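Local coordinates for protein phosphoribosylaminoimidazole carboxylase, ATPase subunit (Thermus thermophilus, PDB 3AW8) that probably catalyses the ATP-dependent carboxylation of 5-aminoimidazole ribonucleotide with bicarbonate to give N5-carboxyaminoimidazole ribonucleotide in purine biosynthesis, at residues L127-R139 with A160-F174. Residues are numbered along the deposited sequence; the frame is centred on the assembly and turned at random.
Sequences LKRVGLPALLKTR and ALKALGGRGLILEGF. With AMP (adenosine monophosphate), chain C.
Lys137 and Glu172 project from neighbouring strands, 134-138 and 169-173, the antiparallel central pair of the four-stranded sheet in the ATP-grasp fold. Two hydrogen-bonded pairs fix the register: Leu135 with Glu172, where Leu135 N reaches Glu172 O at 2.7 Å (N-H...O 168°), and Lys137 with Ile170. On the nucleotide face the Lys137 chain, extended beyond CG, crosses Glu172, and its NZ forms a salt bridge with OE2, whose position is less certain. Lys137 NZ also gives AMP N7 a weak hydrogen bond of 3.1 Å. Replacing Lys137 with methionine would probably leave N7 without this donor and Glu172 OE2 without this cationic partner, though OE1 keeps a long, weak pairing with Lys101. Leu135 CG, anti to the carbonyl carbon (chi1 -64°), turns both methyls onto the adenine, Leu135 CD2 standing 3.5 Å from AMP C5. The Phe174 ring presents a face to AMP C2, its CE1 3.8 Å away. The other face is apolar: Leu136 and Leu171 cross at about a right angle, Leu136 CD1 3.4 Å from Leu171 CD2, with Val130 beside Leu171. Chi1 of -169° swings CG from the backbone nitrogen and carries Leu136 CD2 toward helix 154-161, 3.5 Å from Ala160 CB.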
loop_
_atom_site.group_PDB
_atom_site.type_symbol
_atom_site.label_atom_id
_atom_site.label_comp_id
_atom_site.label_asym_id
_atom_site.label_seq_id
_atom_site.Cartn_x
_atom_site.Cartn_y
_atom_site.Cartn_z
ATOM N N LEU A 127 -12.523 -42.470 22.407
ATOM C CA LEU A 127 -13.493 -42.441 21.322
ATOM C C LEU A 127 -14.898 -42.185 21.839
ATOM O O LEU A 127 -15.759 -41.732 21.088
ATOM C CB LEU A 127 -13.465 -43.746 20.525
ATOM C CG LEU A 127 -14.182 -43.705 19.171
ATOM C CD1 LEU A 127 -13.698 -42.510 18.368
ATOM C CD2 LEU A 127 -13.918 -44.995 18.408
ATOM N N LYS A 128 -15.136 -42.471 23.116
ATOM C CA LYS A 128 -16.457 -42.230 23.687
ATOM C C LYS A 128 -16.424 -41.002 24.596
ATOM O O LYS A 128 -17.404 -40.258 24.677
ATOM C CB LYS A 128 -16.959 -43.449 24.470
ATOM C CG LYS A 128 -18.494 -43.564 24.525
ATOM C CD LYS A 128 -19.147 -42.347 25.182
ATOM C CE LYS A 128 -20.655 -42.307 24.960
ATOM N NZ LYS A 128 -21.365 -43.439 25.614
ATOM N N ARG A 129 -15.302 -40.781 25.280
ATOM C CA ARG A 129 -15.194 -39.617 26.157
ATOM C C ARG A 129 -15.048 -38.361 25.304
ATOM O O ARG A 129 -14.656 -37.302 25.797
ATOM C CB ARG A 129 -14.001 -39.747 27.110
ATOM C CG ARG A 129 -12.657 -39.815 26.427
ATOM C CD ARG A 129 -11.510 -39.838 27.428
ATOM N NE ARG A 129 -11.363 -38.562 28.128
ATOM C CZ ARG A 129 -10.362 -38.271 28.956
ATOM N NH1 ARG A 129 -9.410 -39.165 29.192
ATOM N NH2 ARG A 129 -10.307 -37.082 29.543
ATOM N N VAL A 130 -15.367 -38.501 24.019
ATOM C CA VAL A 130 -15.305 -37.406 23.055
ATOM C C VAL A 130 -16.628 -37.326 22.300
ATOM O O VAL A 130 -17.349 -36.335 22.399
ATOM C CB VAL A 130 -14.159 -37.611 22.033
ATOM C CG1 VAL A 130 -14.268 -36.589 20.915
ATOM C CG2 VAL A 130 -12.815 -37.469 22.726
ATOM N N GLY A 131 -16.943 -38.373 21.546
ATOM C CA GLY A 131 -18.188 -38.383 20.805
ATOM C C GLY A 131 -18.103 -39.062 19.454
ATOM O O GLY A 131 -17.177 -39.823 19.181
ATOM N N LEU A 132 -19.086 -38.781 18.607
ATOM C CA LEU A 132 -19.151 -39.343 17.265
ATOM C C LEU A 132 -20.358 -38.770 16.530
ATOM O O LEU A 132 -21.451 -38.692 17.086
ATOM C CB LEU A 132 -19.263 -40.870 17.323
ATOM C CG LEU A 132 -18.040 -41.664 16.862
ATOM C CD1 LEU A 132 -18.305 -43.156 17.012
ATOM C CD2 LEU A 132 -17.730 -41.325 15.415
ATOM N N PRO A 133 -20.169 -38.347 15.268
ATOM C CA PRO A 133 -18.901 -38.384 14.531
ATOM C C PRO A 133 -17.804 -37.539 15.177
ATOM O O PRO A 133 -18.016 -36.897 16.208
ATOM C CB PRO A 133 -19.296 -37.864 13.151
ATOM C CG PRO A 133 -20.702 -38.359 13.006
ATOM C CD PRO A 133 -21.284 -38.022 14.361
ATOM N N ALA A 134 -16.626 -37.549 14.563
ATOM C CA ALA A 134 -15.498 -36.786 15.070
ATOM C C ALA A 134 -14.373 -36.804 14.048
ATOM O O ALA A 134 -14.477 -37.462 13.008
ATOM C CB ALA A 134 -15.022 -37.374 16.391
ATOM N N LEU A 135 -13.301 -36.074 14.337
ATOM C CA LEU A 135 -12.162 -36.030 13.433
ATOM C C LEU A 135 -10.916 -36.624 14.055
ATOM O O LEU A 135 -10.686 -36.520 15.261
ATOM C CB LEU A 135 -11.847 -34.599 13.006
ATOM C CG LEU A 135 -12.876 -33.836 12.184
ATOM C CD1 LEU A 135 -14.040 -33.430 13.075
ATOM C CD2 LEU A 135 -12.212 -32.614 11.583
ATOM N N LEU A 136 -10.116 -37.251 13.205
ATOM C CA LEU A 136 -8.866 -37.857 13.620
ATOM C C LEU A 136 -7.829 -37.240 12.697
ATOM O O LEU A 136 -7.883 -37.439 11.479
ATOM C CB LEU A 136 -8.912 -39.370 13.413
ATOM C CG LEU A 136 -7.775 -40.180 14.033
ATOM C CD1 LEU A 136 -7.886 -40.120 15.553
ATOM C CD2 LEU A 136 -7.848 -41.618 13.548
ATOM N N LYS A 137 -6.899 -36.480 13.264
ATOM C CA LYS A 137 -5.875 -35.838 12.449
ATOM C C LYS A 137 -4.466 -35.905 13.018
ATOM O O LYS A 137 -4.266 -35.943 14.234
ATOM C CB LYS A 137 -6.261 -34.381 12.185
ATOM C CG LYS A 137 -7.092 -33.746 13.284
ATOM C CD LYS A 137 -7.659 -32.409 12.834
ATOM C CE LYS A 137 -8.698 -31.899 13.812
ATOM N NZ LYS A 137 -9.281 -30.600 13.381
ATOM N N THR A 138 -3.492 -35.933 12.115
ATOM C CA THR A 138 -2.093 -35.980 12.499
ATOM C C THR A 138 -1.798 -34.735 13.327
ATOM O O THR A 138 -2.197 -33.631 12.957
ATOM C CB THR A 138 -1.181 -36.006 11.252
ATOM O OG1 THR A 138 0.192 -35.989 11.661
ATOM C CG2 THR A 138 -1.455 -34.806 10.359
ATOM N N ARG A 139 -1.113 -34.912 14.453
ATOM C CA ARG A 139 -0.788 -33.786 15.325
ATOM C C ARG A 139 0.154 -32.797 14.642
ATOM O O ARG A 139 0.237 -31.634 15.033
ATOM C CB ARG A 139 -0.183 -34.303 16.641
ATOM C CG ARG A 139 -1.211 -35.003 17.528
ATOM C CD ARG A 139 -0.597 -35.925 18.570
ATOM N NE ARG A 139 0.106 -35.208 19.628
ATOM C CZ ARG A 139 1.428 -35.103 19.719
ATOM N NH1 ARG A 139 2.216 -35.672 18.808
ATOM N NH2 ARG A 139 1.965 -34.429 20.728
ATOM N N ALA A 160 -9.611 -45.522 10.564
ATOM C CA ALA A 160 -9.017 -44.229 10.253
ATOM C C ALA A 160 -7.530 -44.171 10.584
ATOM O O ALA A 160 -6.711 -43.883 9.712
ATOM C CB ALA A 160 -9.759 -43.125 10.996
ATOM N N LEU A 161 -7.178 -44.440 11.840
ATOM C CA LEU A 161 -5.776 -44.398 12.239
ATOM C C LEU A 161 -4.941 -45.258 11.296
ATOM O O LEU A 161 -3.833 -44.880 10.913
ATOM C CB LEU A 161 -5.610 -44.859 13.696
ATOM C CG LEU A 161 -5.906 -46.293 14.134
ATOM C CD1 LEU A 161 -4.823 -47.237 13.632
ATOM C CD2 LEU A 161 -5.957 -46.334 15.652
ATOM N N LYS A 162 -5.482 -46.408 10.912
ATOM C CA LYS A 162 -4.795 -47.308 9.995
ATOM C C LYS A 162 -4.503 -46.525 8.717
ATOM O O LYS A 162 -5.244 -45.607 8.365
ATOM C CB LYS A 162 -5.688 -48.509 9.671
ATOM C CG LYS A 162 -5.049 -49.574 8.789
ATOM C CD LYS A 162 -4.074 -50.439 9.572
ATOM C CE LYS A 162 -3.635 -51.648 8.756
ATOM N NZ LYS A 162 -2.768 -52.582 9.533
ATOM N N ALA A 163 -3.426 -46.887 8.031
ATOM C CA ALA A 163 -3.041 -46.217 6.789
ATOM C C ALA A 163 -3.163 -44.694 6.892
ATOM O O ALA A 163 -3.528 -44.020 5.929
ATOM C CB ALA A 163 -3.890 -46.740 5.629
ATOM N N LEU A 164 -2.855 -44.167 8.072
ATOM C CA LEU A 164 -2.899 -42.732 8.334
ATOM C C LEU A 164 -1.721 -42.433 9.257
ATOM O O LEU A 164 -1.292 -41.286 9.400
ATOM C CB LEU A 164 -4.226 -42.358 9.014
ATOM C CG LEU A 164 -4.562 -40.884 9.280
ATOM C CD1 LEU A 164 -6.036 -40.749 9.631
ATOM C CD2 LEU A 164 -3.707 -40.347 10.407
ATOM N N GLY A 165 -1.199 -43.493 9.865
ATOM C CA GLY A 165 -0.076 -43.368 10.775
ATOM C C GLY A 165 -0.179 -44.372 11.909
ATOM O O GLY A 165 0.695 -45.220 12.084
ATOM N N GLY A 166 -1.256 -44.278 12.679
ATOM C CA GLY A 166 -1.450 -45.187 13.792
ATOM C C GLY A 166 -0.859 -44.629 15.068
ATOM O O GLY A 166 -0.961 -45.239 16.130
ATOM N N ARG A 167 -0.246 -43.455 14.965
ATOM C CA ARG A 167 0.376 -42.812 16.116
ATOM C C ARG A 167 0.593 -41.319 15.856
ATOM O O ARG A 167 0.604 -40.874 14.706
ATOM C CB ARG A 167 1.711 -43.504 16.426
ATOM C CG ARG A 167 2.626 -42.754 17.386
ATOM C CD ARG A 167 3.882 -43.555 17.702
ATOM N NE ARG A 167 3.620 -44.638 18.649
ATOM C CZ ARG A 167 3.329 -44.457 19.938
ATOM N NH1 ARG A 167 3.265 -43.231 20.443
ATOM N NH2 ARG A 167 3.104 -45.505 20.725
ATOM N N GLY A 168 0.755 -40.553 16.930
ATOM C CA GLY A 168 0.972 -39.125 16.797
ATOM C C GLY A 168 -0.224 -38.437 16.178
ATOM O O GLY A 168 -0.082 -37.489 15.406
ATOM N N LEU A 169 -1.412 -38.921 16.524
ATOM C CA LEU A 169 -2.646 -38.361 15.999
ATOM C C LEU A 169 -3.501 -37.807 17.130
ATOM O O LEU A 169 -3.256 -38.083 18.307
ATOM C CB LEU A 169 -3.416 -39.442 15.242
ATOM C CG LEU A 169 -2.609 -40.241 14.212
ATOM C CD1 LEU A 169 -3.487 -41.326 13.615
ATOM C CD2 LEU A 169 -2.080 -39.319 13.125
ATOM N N ILE A 170 -4.504 -37.018 16.772
ATOM C CA ILE A 170 -5.388 -36.426 17.764
ATOM C C ILE A 170 -6.849 -36.646 17.382
ATOM O O ILE A 170 -7.211 -36.587 16.204
ATOM C CB ILE A 170 -5.110 -34.913 17.913
ATOM C CG1 ILE A 170 -6.033 -34.314 18.972
ATOM C CG2 ILE A 170 -5.285 -34.218 16.576
ATOM C CD1 ILE A 170 -5.735 -32.870 19.285
ATOM N N LEU A 171 -7.681 -36.911 18.383
ATOM C CA LEU A 171 -9.101 -37.149 18.153
ATOM C C LEU A 171 -9.876 -35.925 18.625
ATOM O O LEU A 171 -9.809 -35.545 19.796
ATOM C CB LEU A 171 -9.551 -38.406 18.920
ATOM C CG LEU A 171 -10.841 -39.161 18.555
ATOM C CD1 LEU A 171 -12.065 -38.328 18.900
ATOM C CD2 LEU A 171 -10.826 -39.516 17.076
ATOM N N GLU A 172 -10.592 -35.301 17.695
ATOM C CA GLU A 172 -11.385 -34.115 17.997
ATOM C C GLU A 172 -12.859 -34.391 17.767
ATOM O O GLU A 172 -13.242 -34.974 16.752
ATOM C CB GLU A 172 -10.959 -32.928 17.121
ATOM C CG GLU A 172 -9.743 -32.153 17.621
ATOM C CD GLU A 172 -9.449 -30.911 16.783
ATOM O OE1 GLU A 172 -10.374 -30.089 16.578
ATOM O OE2 GLU A 172 -8.291 -30.751 16.337
ATOM N N GLY A 173 -13.683 -33.961 18.713
ATOM C CA GLY A 173 -15.108 -34.173 18.578
ATOM C C GLY A 173 -15.721 -33.198 17.596
ATOM O O GLY A 173 -15.716 -31.990 17.837
ATOM N N PHE A 174 -16.235 -33.720 16.483
ATOM C CA PHE A 174 -16.870 -32.892 15.459
ATOM C C PHE A 174 -17.737 -31.844 16.139
ATOM O O PHE A 174 -18.428 -32.140 17.111
ATOM C CB PHE A 174 -17.752 -33.752 14.550
ATOM C CG PHE A 174 -18.445 -32.979 13.462
ATOM C CD1 PHE A 174 -17.888 -32.892 12.187
ATOM C CD2 PHE A 174 -19.653 -32.328 13.713
ATOM C CE1 PHE A 174 -18.524 -32.166 11.173
ATOM C CE2 PHE A 174 -20.297 -31.599 12.709
ATOM C CZ PHE A 174 -19.729 -31.519 11.435
HETATM P P AMP C . -7.527 -27.470 9.379
HETATM O O1P AMP C . -6.976 -26.124 9.065
HETATM O O2P AMP C . -8.058 -27.492 10.905
HETATM O O3P AMP C . -6.373 -28.577 9.191
HETATM O "O5'" AMP C . -8.751 -27.814 8.365
HETATM C "C5'" AMP C . -9.799 -26.848 8.565
HETATM C "C4'" AMP C . -11.076 -27.308 7.833
HETATM O "O4'" AMP C . -11.610 -28.543 8.415
HETATM C "C3'" AMP C . -12.190 -26.249 7.915
HETATM O "O3'" AMP C . -12.859 -26.129 6.653
HETATM C "C2'" AMP C . -13.122 -26.741 9.031
HETATM O "O2'" AMP C . -14.492 -26.445 8.729
HETATM C "C1'" AMP C . -12.857 -28.260 9.135
HETATM N N9 AMP C . -12.744 -28.677 10.555
HETATM C C8 AMP C . -11.596 -28.729 11.306
HETATM N N7 AMP C . -11.858 -29.140 12.513
HETATM C C5 AMP C . -13.179 -29.382 12.626
HETATM C C6 AMP C . -14.032 -29.835 13.668
HETATM N N6 AMP C . -13.517 -30.140 14.917
HETATM N N1 AMP C . -15.356 -29.964 13.418
HETATM C C2 AMP C . -15.875 -29.675 12.216
HETATM N N3 AMP C . -15.106 -29.247 11.210
HETATM C C4 AMP C . -13.773 -29.087 11.366
#